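Local coordinates for protein fuculose-1-phosphate aldolase (Glaciozyma antarctica, PDB 4XXF) that belongs to the class II aldolase/adducin family of the AraD-like superfamily and binds a zinc ion through three histidines, in an assembly of four chains, at residues A[4-9]-A[237-242]; A[53-58]-A[77-82]; A[144-149]-A[171-176]; A[31-36]-A[64-69]. All coordinates share one frame; numbering follows the deposited sequence. Where two conformers were deposited one is given.

Interaction 1: A[4-9]-A[237-242]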
loop_
_atom_site.group_PDB
_atom_site.type_symbol
_atom_site.label_atom_id
_atom_site.label_comp_id
_atom_site.label_asym_id
_atom_site.label_seq_id
_atom_site.Cartn_x
_atom_site.Cartn_y
_atom_site.Cartn_z
ATOM N N ALA A 4 25.090 -24.282 -1.134
ATOM C CA ALA A 4 24.934 -24.777 -2.501
ATOM C C ALA A 4 23.590 -25.474 -2.731
ATOM O O ALA A 4 22.934 -25.238 -3.745
ATOM C CB ALA A 4 26.077 -25.716 -2.851
ATOM N N ALA A 5 23.176 -26.313 -1.783
ATOM C CA ALA A 5 21.911 -27.045 -1.885
ATOM C C ALA A 5 20.706 -26.112 -1.908
ATOM O O ALA A 5 19.635 -26.471 -2.401
ATOM C CB ALA A 5 21.778 -28.032 -0.734
ATOM N N LEU A 6 20.882 -24.913 -1.365
ATOM C CA LEU A 6 19.793 -23.951 -1.283
ATOM C C LEU A 6 19.665 -23.111 -2.551
ATOM O O LEU A 6 18.716 -22.350 -2.693
ATOM C CB LEU A 6 19.991 -23.036 -0.073
ATOM C CG LEU A 6 19.973 -23.722 1.295
ATOM C CD1 LEU A 6 20.380 -22.742 2.375
ATOM C CD2 LEU A 6 18.600 -24.304 1.589
ATOM N N THR A 7 20.613 -23.258 -3.473
ATOM C CA THR A 7 20.641 -22.425 -4.671
ATOM C C THR A 7 20.240 -23.210 -5.907
ATOM O O THR A 7 20.333 -22.713 -7.028
ATOM C CB THR A 7 22.033 -21.824 -4.915
ATOM O OG1 THR A 7 22.954 -22.871 -5.254
ATOM C CG2 THR A 7 22.533 -21.093 -3.681
ATOM N N LYS A 8 19.806 -24.446 -5.692
ATOM C CA LYS A 8 19.407 -25.333 -6.778
ATOM C C LYS A 8 18.135 -26.066 -6.399
ATOM O O LYS A 8 17.867 -26.256 -5.215
ATOM C CB LYS A 8 20.507 -26.355 -7.091
ATOM C CG LYS A 8 21.876 -25.776 -7.417
ATOM C CD LYS A 8 22.921 -26.889 -7.487
ATOM C CE LYS A 8 24.336 -26.331 -7.453
ATOM N NZ LYS A 8 25.360 -27.384 -7.190
ATOM N N PRO A 9 17.351 -26.497 -7.398
ATOM C CA PRO A 9 16.156 -27.296 -7.115
ATOM C C PRO A 9 16.519 -28.622 -6.452
ATOM O O PRO A 9 17.663 -29.067 -6.566
ATOM C CB PRO A 9 15.548 -27.537 -8.506
ATOM C CG PRO A 9 16.148 -26.500 -9.384
ATOM C CD PRO A 9 17.509 -26.219 -8.838
ATOM N N GLY A 237 19.844 -16.172 -8.555
ATOM C CA GLY A 237 18.428 -15.928 -8.766
ATOM C C GLY A 237 17.558 -16.902 -8.005
ATOM O O GLY A 237 16.589 -16.513 -7.354
ATOM N N TYR A 238 17.927 -18.181 -8.076
ATOM C CA TYR A 238 17.212 -19.215 -7.345
ATOM C C TYR A 238 17.152 -18.864 -5.853
ATOM O O TYR A 238 16.095 -18.898 -5.218
ATOM C CB TYR A 238 17.884 -20.586 -7.556
ATOM C CG TYR A 238 17.006 -21.734 -7.125
ATOM C CD1 TYR A 238 16.963 -22.155 -5.802
ATOM C CD2 TYR A 238 16.172 -22.352 -8.037
ATOM C CE1 TYR A 238 16.122 -23.184 -5.406
ATOM C CE2 TYR A 238 15.332 -23.371 -7.657
ATOM C CZ TYR A 238 15.305 -23.780 -6.347
ATOM O OH TYR A 238 14.441 -24.796 -6.002
ATOM N N PHE A 239 18.299 -18.506 -5.294
ATOM C CA PHE A 239 18.372 -18.208 -3.868
ATOM C C PHE A 239 17.612 -16.920 -3.516
ATOM O O PHE A 239 16.913 -16.845 -2.493
ATOM C CB PHE A 239 19.841 -18.107 -3.444
ATOM C CG PHE A 239 20.051 -18.108 -1.959
ATOM C CD1 PHE A 239 19.738 -19.226 -1.203
ATOM C CD2 PHE A 239 20.602 -17.010 -1.323
ATOM C CE1 PHE A 239 19.945 -19.233 0.171
ATOM C CE2 PHE A 239 20.812 -17.016 0.051
ATOM C CZ PHE A 239 20.485 -18.134 0.789
ATOM N N GLN A 240 17.727 -15.905 -4.363
ATOM C CA GLN A 240 17.068 -14.631 -4.091
ATOM C C GLN A 240 15.531 -14.748 -4.108
ATOM O O GLN A 240 14.850 -13.993 -3.411
ATOM C CB GLN A 240 17.555 -13.567 -5.085
ATOM C CG GLN A 240 18.949 -13.025 -4.752
ATOM C CD GLN A 240 19.580 -12.219 -5.881
ATOM O OE1 GLN A 240 19.849 -12.741 -6.968
ATOM N NE2 GLN A 240 19.828 -10.944 -5.626
ATOM N N ALA A 241 14.993 -15.710 -4.857
ATOM C CA ALA A 241 13.550 -15.954 -4.869
ATOM C C ALA A 241 13.085 -16.736 -3.648
ATOM O O ALA A 241 11.895 -16.709 -3.328
ATOM C CB ALA A 241 13.144 -16.719 -6.130
ATOM N N SER A 242 13.988 -17.450 -2.976
ATOM C CA SER A 242 13.551 -18.460 -2.007
ATOM C C SER A 242 12.655 -17.947 -0.858
ATOM O O SER A 242 11.692 -18.628 -0.528
ATOM C CB SER A 242 14.768 -19.229 -1.459
ATOM O OG SER A 242 15.670 -18.422 -0.730
#
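Tyr238 lays one face of its ring against the peptide joining Lys8 to Pro9, with Lys8 C 3.6 Å above the ring plane and displaced toward the rim. The Pro9 ring follows on obliquely, CG reaching 3.7 Å from Tyr238 CE2, and the phenol oxygen Tyr238 OH comes to 3.2 Å from Pro9 CA. At the root of the ring, Thr7 O sits 3.3 Å from Tyr238 CB. Phe239 takes the residue before, Leu6: Leu6 O lies in its ring plane at the edge, 3.6 Å from Phe239 CD1, while Leu6 CB touches Phe239 CE1 at 3.8 Å. CG opposite the backbone N (chi1 -165° and -167°) carries both rings from the helix toward residues 6-9.

A second shell fixes the loop. Ala4 O accepts from both Thr7 OG1 (2.8 Å) and Thr7 N, from the same face of its carbonyl plane, and Thr7 OG1 also bonds Gln235 NE2. Beyond, Phe62 of the second subunit meets the Phe239 ring edge-to-face, and Ile93 of that subunit packs on Leu6. The arrangement is thus an N-terminal arm laid across the C-terminal helix 234-256, beside a subunit interface of the four-chain assembly.

Interaction 2: A[53-58]-A[77-82]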
loop_
_atom_site.group_PDB
_atom_site.type_symbol
_atom_site.label_atom_id
_atom_site.label_comp_id
_atom_site.label_asym_id
_atom_site.label_seq_id
_atom_site.Cartn_x
_atom_site.Cartn_y
_atom_site.Cartn_z
ATOM N N ASN A 53 8.635 -33.608 -22.375
ATOM C CA ASN A 53 8.571 -33.137 -23.753
ATOM C C ASN A 53 8.881 -31.649 -23.794
ATOM O O ASN A 53 8.104 -30.841 -23.302
ATOM C CB ASN A 53 7.191 -33.421 -24.359
ATOM C CG ASN A 53 7.133 -33.156 -25.859
ATOM O OD1 ASN A 53 7.777 -32.241 -26.376
ATOM N ND2 ASN A 53 6.351 -33.964 -26.564
ATOM N N LYS A 54 10.002 -31.301 -24.418
ATOM C CA LYS A 54 10.495 -29.929 -24.432
ATOM C C LYS A 54 9.625 -28.977 -25.249
ATOM O O LYS A 54 9.818 -27.765 -25.198
ATOM C CB LYS A 54 11.930 -29.897 -24.970
ATOM C CG LYS A 54 12.064 -30.274 -26.442
ATOM C CD LYS A 54 13.531 -30.417 -26.841
ATOM C CE LYS A 54 13.675 -31.053 -28.210
ATOM N NZ LYS A 54 15.104 -31.312 -28.547
ATOM N N HIS A 55 8.675 -29.522 -26.002
ATOM C CA HIS A 55 7.790 -28.700 -26.821
ATOM C C HIS A 55 6.421 -28.546 -26.192
ATOM O O HIS A 55 5.483 -28.071 -26.842
ATOM C CB HIS A 55 7.626 -29.297 -28.219
ATOM C CG HIS A 55 8.912 -29.467 -28.964
ATOM N ND1 HIS A 55 9.740 -28.410 -29.275
ATOM C CD2 HIS A 55 9.508 -30.573 -29.469
ATOM C CE1 HIS A 55 10.791 -28.857 -29.939
ATOM N NE2 HIS A 55 10.674 -30.167 -30.072
ATOM N N HIS A 56 6.300 -28.962 -24.935
ATOM C CA HIS A 56 5.055 -28.825 -24.188
ATOM C C HIS A 56 5.290 -27.923 -22.995
ATOM O O HIS A 56 6.385 -27.932 -22.432
ATOM C CB HIS A 56 4.531 -30.174 -23.706
ATOM C CG HIS A 56 4.078 -31.078 -24.809
ATOM N ND1 HIS A 56 3.666 -32.373 -24.582
ATOM C CD2 HIS A 56 3.964 -30.872 -26.140
ATOM C CE1 HIS A 56 3.324 -32.930 -25.731
ATOM N NE2 HIS A 56 3.499 -32.043 -26.694
ATOM N N PHE A 57 4.266 -27.174 -22.607
ATOM C CA PHE A 57 4.391 -26.166 -21.558
ATOM C C PHE A 57 3.175 -26.145 -20.659
ATOM O O PHE A 57 2.040 -26.257 -21.133
ATOM C CB PHE A 57 4.598 -24.790 -22.192
ATOM C CG PHE A 57 5.730 -24.767 -23.159
ATOM C CD1 PHE A 57 5.535 -25.083 -24.498
ATOM C CD2 PHE A 57 7.010 -24.489 -22.715
ATOM C CE1 PHE A 57 6.598 -25.102 -25.378
ATOM C CE2 PHE A 57 8.074 -24.507 -23.588
ATOM C CZ PHE A 57 7.876 -24.818 -24.922
ATOM N N TRP A 58 3.411 -25.989 -19.361
ATOM C CA TRP A 58 2.343 -25.742 -18.397
ATOM C C TRP A 58 2.156 -24.239 -18.245
ATOM O O TRP A 58 3.131 -23.484 -18.231
ATOM C CB TRP A 58 2.666 -26.401 -17.049
ATOM C CG TRP A 58 2.697 -27.890 -17.167
ATOM C CD1 TRP A 58 3.793 -28.671 -17.397
ATOM C CD2 TRP A 58 1.573 -28.777 -17.109
ATOM N NE1 TRP A 58 3.423 -29.998 -17.476
ATOM C CE2 TRP A 58 2.066 -30.088 -17.301
ATOM C CE3 TRP A 58 0.198 -28.591 -16.911
ATOM C CZ2 TRP A 58 1.230 -31.208 -17.307
ATOM C CZ3 TRP A 58 -0.633 -29.712 -16.918
ATOM C CH2 TRP A 58 -0.110 -30.999 -17.112
ATOM N N VAL A 77 0.029 -27.105 -22.924
ATOM C CA VAL A 77 -0.086 -26.514 -24.250
ATOM C C VAL A 77 1.111 -26.946 -25.102
ATOM O O VAL A 77 2.235 -26.983 -24.592
ATOM C CB VAL A 77 -0.155 -24.966 -24.147
ATOM C CG1 VAL A 77 -0.259 -24.324 -25.520
ATOM C CG2 VAL A 77 -1.333 -24.544 -23.276
ATOM N N ASN A 78 0.902 -27.261 -26.378
ATOM C CA ASN A 78 2.059 -27.593 -27.201
ATOM C C ASN A 78 2.650 -26.314 -27.805
ATOM O O ASN A 78 2.161 -25.208 -27.548
ATOM C CB ASN A 78 1.724 -28.652 -28.274
ATOM C CG ASN A 78 0.730 -28.172 -29.318
ATOM O OD1 ASN A 78 0.454 -26.985 -29.440
ATOM N ND2 ASN A 78 0.196 -29.113 -30.086
ATOM N N GLN A 79 3.737 -26.462 -28.552
ATOM C CA GLN A 79 4.491 -25.311 -29.037
ATOM C C GLN A 79 3.627 -24.368 -29.866
ATOM O O GLN A 79 3.827 -23.155 -29.838
ATOM C CB GLN A 79 5.691 -25.770 -29.864
ATOM C CG GLN A 79 6.750 -24.697 -30.066
ATOM C CD GLN A 79 7.818 -24.705 -28.981
ATOM O OE1 GLN A 79 8.356 -25.756 -28.629
ATOM N NE2 GLN A 79 8.134 -23.527 -28.454
ATOM N N GLU A 80 2.660 -24.926 -30.591
ATOM C CA GLU A 80 1.837 -24.127 -31.492
ATOM C C GLU A 80 0.542 -23.614 -30.854
ATOM O O GLU A 80 -0.289 -23.011 -31.529
ATOM C CB GLU A 80 1.511 -24.920 -32.767
ATOM C CG GLU A 80 0.867 -26.290 -32.562
ATOM C CD GLU A 80 1.866 -27.441 -32.627
ATOM O OE1 GLU A 80 1.564 -28.459 -33.300
ATOM O OE2 GLU A 80 2.943 -27.338 -31.997
ATOM N N GLY A 81 0.366 -23.849 -29.559
ATOM C CA GLY A 81 -0.742 -23.250 -28.840
ATOM C C GLY A 81 -1.961 -24.122 -28.594
ATOM O O GLY A 81 -2.918 -23.672 -27.969
ATOM N N THR A 82 -1.937 -25.358 -29.076
ATOM C CA THR A 82 -3.049 -26.278 -28.837
ATOM C C THR A 82 -3.068 -26.725 -27.373
ATOM O O THR A 82 -2.055 -27.172 -26.845
ATOM C CB THR A 82 -2.966 -27.511 -29.758
ATOM O OG1 THR A 82 -2.832 -27.074 -31.113
ATOM C CG2 THR A 82 -4.224 -28.364 -29.629
HETATM O O HOH W 1 10.708 -25.286 -27.312
#
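His55 and Phe57 meet Gln79 and Val77 where the outermost strand 75-78 runs antiparallel to its neighbour 56-59 in the mixed sheet of this AraD-like fold. The tight part is the hydrogen-bonded pair Phe57 and Val77: Phe57 N gives to Val77 O and Val77 N to Phe57 O, each bond 2.8 Å long. The Phe57 ring continues past the pair, its CG placed opposite its own carbonyl carbon, and Gln79 OE1 comes to the ring edge, 3.8 Å from CE1, with ring and amide planes 81° apart. Phe99 of helix 96-108 packs on both Phe57 and Val77.

Toward the turns the contact opens to solvent. His56 CD2 approaches Asn78 CB at 3.8 Å, and the Asn78 amide turns back into its own turn, where OD1 accepts from Thr82 N. In the 53-56 turn, Asn53 OD1 accepts from His55 N at 2.9 Å, an Asx turn. Exposed His55 then reaches across: ND1 donates to Gln79 OE1 over 3.1 Å at 155°, the oxygen only 9° out of the imidazole plane, and a water lies 2.7 Å from the same Gln79 OE1.

Interaction 3: A[144-149]-A[171-176]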
loop_
_atom_site.group_PDB
_atom_site.type_symbol
_atom_site.label_atom_id
_atom_site.label_comp_id
_atom_site.label_asym_id
_atom_site.label_seq_id
_atom_site.Cartn_x
_atom_site.Cartn_y
_atom_site.Cartn_z
ATOM N N TYR A 144 22.727 -5.517 -14.582
ATOM C CA TYR A 144 23.815 -4.833 -15.275
ATOM C C TYR A 144 24.211 -5.566 -16.547
ATOM O O TYR A 144 24.599 -6.726 -16.506
ATOM C CB TYR A 144 25.016 -4.689 -14.343
ATOM C CG TYR A 144 26.254 -4.188 -15.033
ATOM C CD1 TYR A 144 26.349 -2.868 -15.447
ATOM C CD2 TYR A 144 27.310 -5.037 -15.288
ATOM C CE1 TYR A 144 27.472 -2.404 -16.089
ATOM C CE2 TYR A 144 28.438 -4.583 -15.923
ATOM C CZ TYR A 144 28.507 -3.271 -16.321
ATOM O OH TYR A 144 29.644 -2.830 -16.961
ATOM N N GLY A 145 24.069 -4.883 -17.675
ATOM C CA GLY A 145 24.378 -5.457 -18.972
ATOM C C GLY A 145 23.513 -6.646 -19.354
ATOM O O GLY A 145 23.844 -7.363 -20.306
ATOM N N ASP A 146 22.407 -6.852 -18.646
ATOM C CA ASP A 146 21.630 -8.074 -18.831
ATOM C C ASP A 146 20.131 -7.830 -18.862
ATOM O O ASP A 146 19.344 -8.738 -18.582
ATOM C CB ASP A 146 21.965 -9.095 -17.733
ATOM C CG ASP A 146 21.802 -10.540 -18.202
ATOM O OD1 ASP A 146 22.054 -10.835 -19.396
ATOM O OD2 ASP A 146 21.445 -11.396 -17.370
ATOM N N VAL A 147 19.723 -6.606 -19.202
ATOM C CA VAL A 147 18.308 -6.326 -19.405
ATOM C C VAL A 147 18.141 -5.597 -20.737
ATOM O O VAL A 147 18.884 -4.659 -21.051
ATOM C CB VAL A 147 17.678 -5.515 -18.227
ATOM C CG1 VAL A 147 18.434 -4.216 -17.946
ATOM C CG2 VAL A 147 16.204 -5.241 -18.491
ATOM N N ALA A 148 17.209 -6.085 -21.542
ATOM C CA ALA A 148 16.957 -5.532 -22.860
ATOM C C ALA A 148 15.860 -4.477 -22.823
ATOM O O ALA A 148 15.100 -4.370 -21.865
ATOM C CB ALA A 148 16.587 -6.647 -23.829
ATOM N N LEU A 149 15.789 -3.700 -23.895
ATOM C CA LEU A 149 14.746 -2.704 -24.067
ATOM C C LEU A 149 14.243 -2.801 -25.483
ATOM O O LEU A 149 15.015 -2.648 -26.428
ATOM C CB LEU A 149 15.264 -1.288 -23.782
ATOM C CG LEU A 149 14.278 -0.126 -24.002
ATOM C CD1 LEU A 149 13.057 -0.225 -23.086
ATOM C CD2 LEU A 149 14.981 1.225 -23.833
ATOM N N GLN A 171 17.606 -11.446 -26.853
ATOM C CA GLN A 171 18.890 -12.123 -26.999
ATOM C C GLN A 171 19.072 -13.141 -25.861
ATOM O O GLN A 171 18.163 -13.900 -25.531
ATOM C CB GLN A 171 20.040 -11.102 -27.021
ATOM C CG GLN A 171 19.858 -9.967 -28.035
ATOM C CD GLN A 171 21.030 -8.995 -28.059
ATOM O OE1 GLN A 171 21.838 -8.952 -27.130
ATOM N NE2 GLN A 171 21.125 -8.208 -29.126
ATOM N N GLN A 172 20.244 -13.125 -25.226
ATOM C CA GLN A 172 20.520 -14.068 -24.140
ATOM C C GLN A 172 20.334 -13.457 -22.743
ATOM O O GLN A 172 20.805 -14.012 -21.749
ATOM C CB GLN A 172 21.946 -14.622 -24.272
ATOM C CG GLN A 172 22.249 -15.289 -25.615
ATOM C CD GLN A 172 21.343 -16.468 -25.897
ATOM O OE1 GLN A 172 21.140 -17.329 -25.043
ATOM N NE2 GLN A 172 20.781 -16.506 -27.102
ATOM N N LYS A 173 19.639 -12.329 -22.673
ATOM C CA LYS A 173 19.490 -11.592 -21.415
ATOM C C LYS A 173 18.388 -12.164 -20.524
ATOM O O LYS A 173 17.566 -12.948 -20.984
ATOM C CB LYS A 173 19.250 -10.116 -21.722
ATOM C CG LYS A 173 20.461 -9.484 -22.433
ATOM C CD LYS A 173 20.303 -7.996 -22.680
ATOM C CE LYS A 173 21.584 -7.398 -23.250
ATOM N NZ LYS A 173 21.801 -7.865 -24.641
ATOM N N LYS A 174 18.395 -11.796 -19.243
ATOM C CA LYS A 174 17.452 -12.383 -18.285
ATOM C C LYS A 174 16.092 -11.695 -18.281
ATOM O O LYS A 174 15.124 -12.232 -17.741
ATOM C CB LYS A 174 18.007 -12.354 -16.852
ATOM C CG LYS A 174 18.289 -10.951 -16.310
ATOM C CD LYS A 174 18.469 -10.946 -14.781
ATOM C CE LYS A 174 19.586 -11.856 -14.306
ATOM N NZ LYS A 174 20.926 -11.341 -14.679
ATOM N N ALA A 175 16.017 -10.512 -18.886
ATOM C CA ALA A 175 14.798 -9.715 -18.780
ATOM C C ALA A 175 14.723 -8.702 -19.894
ATOM O O ALA A 175 15.738 -8.343 -20.499
ATOM C CB ALA A 175 14.726 -9.015 -17.424
ATOM N N ILE A 176 13.507 -8.244 -20.170
ATOM C CA ILE A 176 13.299 -7.213 -21.168
ATOM C C ILE A 176 12.201 -6.258 -20.692
ATOM O O ILE A 176 11.185 -6.659 -20.102
ATOM C CB ILE A 176 12.957 -7.822 -22.565
ATOM C CG1 ILE A 176 12.821 -6.723 -23.626
ATOM C CG2 ILE A 176 11.692 -8.693 -22.499
ATOM C CD1 ILE A 176 12.874 -7.246 -25.062
HETATM O O HOH W 2 23.183 -13.331 -20.123
#
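Asp146 stands between Lys173 and Lys174 and meets each differently, at the start of the parallel pairing of strands 147-150 and 175-178; helix 163-170 lies between the two strands in the chain, a beta-alpha-beta arrangement, its first part not modelled, at one border of the mixed sheet. Lys174 runs roughly perpendicular to the aspartate side chain. Its chain is bent at chi3 and chi4 (58° and 70°), folding the ammonium group back so that NZ forms a salt bridge with Asp146 OD2 at 2.7 Å, on the lone pair directed away from the other carboxylate oxygen. The same NZ is bonded to the carbonyls of Ala142 and Gly232, so three oxygens grip this ammonium, while Trp196 supplies a cation-pi contact. One residue earlier, Lys173 lies alongside Asp146, the two chains heading opposite ways. Here the aliphatic part does the touching: Lys173 CG is 3.7 Å from Asp146 OD1, whereas NZ ends 6.0 Å from that oxygen.

The backbones join in step with these side chains. Lys174 N gives a 3.3 Å bond to Asp146 O, and Ala148 N a nearly straight one (174°) to Ala175 O. On one face of the sheet Ala148 CB packs on Ile176 CG1 at 3.8 Å, and Ala169 and Leu170 of helix 163-170 also touch Ile176. On the other face Val147 CG2 lies near Ala175 CB. At the outer end, a water bridges the segments, donating to Asp146 OD1 over 2.8 Å and to Gln172 O over 3.0 Å.

Interaction 4: A[31-36]-A[64-69]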
loop_
_atom_site.group_PDB
_atom_site.type_symbol
_atom_site.label_atom_id
_atom_site.label_comp_id
_atom_site.label_asym_id
_atom_site.label_seq_id
_atom_site.Cartn_x
_atom_site.Cartn_y
_atom_site.Cartn_z
ATOM N N ARG A 31 0.804 -17.470 -7.493
ATOM C CA ARG A 31 0.284 -16.962 -6.219
ATOM C C ARG A 31 1.147 -15.819 -5.654
ATOM O O ARG A 31 0.616 -14.862 -5.052
ATOM C CB ARG A 31 0.173 -18.098 -5.195
ATOM C CG ARG A 31 -0.975 -19.064 -5.497
ATOM C CD ARG A 31 -2.290 -18.569 -4.886
ATOM N NE ARG A 31 -3.355 -19.551 -5.062
ATOM C CZ ARG A 31 -4.290 -19.818 -4.162
ATOM N NH1 ARG A 31 -4.291 -19.206 -2.989
ATOM N NH2 ARG A 31 -5.202 -20.739 -4.421
ATOM N N ILE A 32 2.462 -15.896 -5.838
ATOM C CA ILE A 32 3.338 -14.802 -5.431
ATOM C C ILE A 32 3.005 -13.543 -6.227
ATOM O O ILE A 32 2.914 -12.444 -5.666
ATOM C CB ILE A 32 4.839 -15.167 -5.614
ATOM C CG1 ILE A 32 5.284 -16.158 -4.541
ATOM C CG2 ILE A 32 5.716 -13.907 -5.624
ATOM C CD1 ILE A 32 6.541 -16.936 -4.905
ATOM N N PHE A 33 2.828 -13.682 -7.536
ATOM C CA PHE A 33 2.464 -12.521 -8.361
ATOM C C PHE A 33 1.177 -11.870 -7.858
ATOM O O PHE A 33 1.115 -10.647 -7.746
ATOM C CB PHE A 33 2.337 -12.918 -9.837
ATOM C CG PHE A 33 3.643 -12.876 -10.595
ATOM C CD1 PHE A 33 4.794 -13.450 -10.068
ATOM C CD2 PHE A 33 3.723 -12.263 -11.835
ATOM C CE1 PHE A 33 6.014 -13.421 -10.770
ATOM C CE2 PHE A 33 4.922 -12.220 -12.537
ATOM C CZ PHE A 33 6.076 -12.812 -12.011
ATOM N N ALA A 34 0.181 -12.666 -7.494
ATOM C CA ALA A 34 -1.041 -12.092 -6.928
ATOM C C ALA A 34 -0.768 -11.440 -5.585
ATOM O O ALA A 34 -1.284 -10.350 -5.307
ATOM C CB ALA A 34 -2.115 -13.138 -6.783
ATOM N N ASN A 35 0.040 -12.075 -4.741
ATOM C CA ASN A 35 0.299 -11.541 -3.408
ATOM C C ASN A 35 1.079 -10.228 -3.449
ATOM O O ASN A 35 0.897 -9.367 -2.585
ATOM C CB ASN A 35 1.042 -12.588 -2.572
ATOM C CG ASN A 35 1.051 -12.257 -1.112
ATOM O OD1 ASN A 35 -0.003 -12.250 -0.460
ATOM N ND2 ASN A 35 2.235 -12.014 -0.574
ATOM N N GLU A 36 1.945 -10.088 -4.453
ATOM C CA GLU A 36 2.704 -8.854 -4.674
ATOM C C GLU A 36 1.887 -7.788 -5.401
ATOM O O GLU A 36 2.326 -6.638 -5.521
ATOM C CB GLU A 36 3.976 -9.148 -5.480
ATOM C CG GLU A 36 4.968 -10.071 -4.776
ATOM C CD GLU A 36 5.593 -9.463 -3.540
ATOM O OE1 GLU A 36 5.832 -8.233 -3.509
ATOM O OE2 GLU A 36 5.866 -10.213 -2.580
ATOM N N LEU A 64 -8.514 -16.974 -15.179
ATOM C CA LEU A 64 -8.558 -17.357 -13.770
ATOM C C LEU A 64 -7.661 -16.439 -12.931
ATOM O O LEU A 64 -6.493 -16.216 -13.256
ATOM C CB LEU A 64 -8.127 -18.816 -13.590
ATOM C CG LEU A 64 -8.133 -19.330 -12.149
ATOM C CD1 LEU A 64 -9.521 -19.294 -11.545
ATOM C CD2 LEU A 64 -7.593 -20.736 -12.125
ATOM N N ALA A 65 -8.205 -15.900 -11.846
ATOM C CA ALA A 65 -7.449 -15.024 -10.967
ATOM C C ALA A 65 -6.187 -15.710 -10.470
ATOM O O ALA A 65 -6.230 -16.849 -9.987
ATOM C CB ALA A 65 -8.291 -14.612 -9.784
ATOM N N PHE A 66 -5.060 -15.004 -10.541
ATOM C CA PHE A 66 -3.807 -15.541 -10.009
ATOM C C PHE A 66 -3.957 -15.913 -8.525
ATOM O O PHE A 66 -3.392 -16.915 -8.069
ATOM C CB PHE A 66 -2.663 -14.538 -10.165
ATOM C CG PHE A 66 -2.119 -14.401 -11.569
ATOM C CD1 PHE A 66 -2.781 -14.909 -12.678
ATOM C CD2 PHE A 66 -0.915 -13.743 -11.758
ATOM C CE1 PHE A 66 -2.243 -14.753 -13.955
ATOM C CE2 PHE A 66 -0.370 -13.582 -13.025
ATOM C CZ PHE A 66 -1.037 -14.086 -14.126
ATOM N N ARG A 67 -4.719 -15.112 -7.777
ATOM C CA ARG A 67 -4.954 -15.317 -6.350
ATOM C C ARG A 67 -5.618 -16.656 -6.037
ATOM O O ARG A 67 -5.511 -17.146 -4.916
ATOM C CB ARG A 67 -5.816 -14.148 -5.828
ATOM C CG ARG A 67 -6.367 -14.286 -4.410
ATOM C CD ARG A 67 -5.239 -14.332 -3.387
ATOM N NE ARG A 67 -5.732 -14.379 -2.013
ATOM C CZ ARG A 67 -6.154 -15.484 -1.411
ATOM N NH1 ARG A 67 -6.173 -16.638 -2.057
ATOM N NH2 ARG A 67 -6.567 -15.431 -0.150
ATOM N N LEU A 68 -6.307 -17.237 -7.016
ATOM C CA LEU A 68 -7.032 -18.486 -6.810
ATOM C C LEU A 68 -6.410 -19.670 -7.543
ATOM O O LEU A 68 -6.994 -20.753 -7.559
ATOM C CB LEU A 68 -8.490 -18.324 -7.252
ATOM C CG LEU A 68 -9.210 -17.153 -6.574
ATOM C CD1 LEU A 68 -10.590 -16.948 -7.197
ATOM C CD2 LEU A 68 -9.340 -17.352 -5.058
ATOM N N MET A 69 -5.226 -19.486 -8.129
ATOM C CA MET A 69 -4.586 -20.544 -8.912
ATOM C C MET A 69 -4.350 -21.788 -8.066
ATOM O O MET A 69 -3.902 -21.688 -6.928
ATOM C CB MET A 69 -3.255 -20.041 -9.475
ATOM C CG MET A 69 -2.671 -20.899 -10.602
ATOM S SD MET A 69 -3.723 -20.926 -12.091
ATOM C CE MET A 69 -4.171 -19.192 -12.275
#
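The guanidinium of Arg31 has Arg67 O over the centre of one face, 2.9 Å above its plane, and the backbone of Leu68 farther out over the same face. At its edge it meets Met69 O side-on with two nitrogens. Arg31 NE donates to Met69 O at 2.9 Å, in the carbonyl plane and on a lone pair, and Arg31 NH2 to the same oxygen at 3.0 Å from well above that plane. Since Met69 O is only 9° out of the guanidinium plane, the pair of bonds fixes the rotation of the group. The carbonyl on the face, by contrast, is badly angled for any N-H, and its contact is consistent with electrostatic attraction to the cation. A bend at chi2 (-87°) carries the guanidinium from the helix across to these carbonyls.

The Arg67 guanidinium is turned 37° from that of Arg31, and the two NH1 atoms are 3.3 Å apart. Both form salt bridges with Glu255 OE1 of helix 234-256, which accounts for the approach of two cations; Gln252 also bonds Arg31 NH1.

The third flat group, the Phe66 ring, receives Phe33 CB at its edge, 3.9 Å from CD2. Between the aromatic and charged parts, Ala34 CB is pressed against the turn, 3.7 Å from Phe66 CB and 3.4 Å from Arg67 N. Gln246 of the third subunit bonds Ala65 N. A short 3-10 segment, 66-68, thus packs on helix 15-36, held by the side-on arginine to Met69 O, in the connection between antiparallel strands 56-59 and 75-78 of the AraD-like fold.

Interactions 2 and 3 belong to the same mixed sheet, near its two borders: interaction 2 is antiparallel and ends in solvent-facing turns, interaction 3 is parallel and ends in a buried lysine paired with an aspartate. Interactions 1 and 4 seat loops on helices, and both draw on helix 234-256, directly in interaction 1 and through Glu255 in interaction 4. Their chemistry differs: 1 rests on aromatic rings against backbone, 4 on an arginine gripping a carbonyl. Each borders a different neighbouring subunit, whereas no other chain touches 2 or 3. All four are partly buried; interaction 4 alone has no exposed residue among those that touch. Segments 4-9 and 237-242 enclose the other three along the chain.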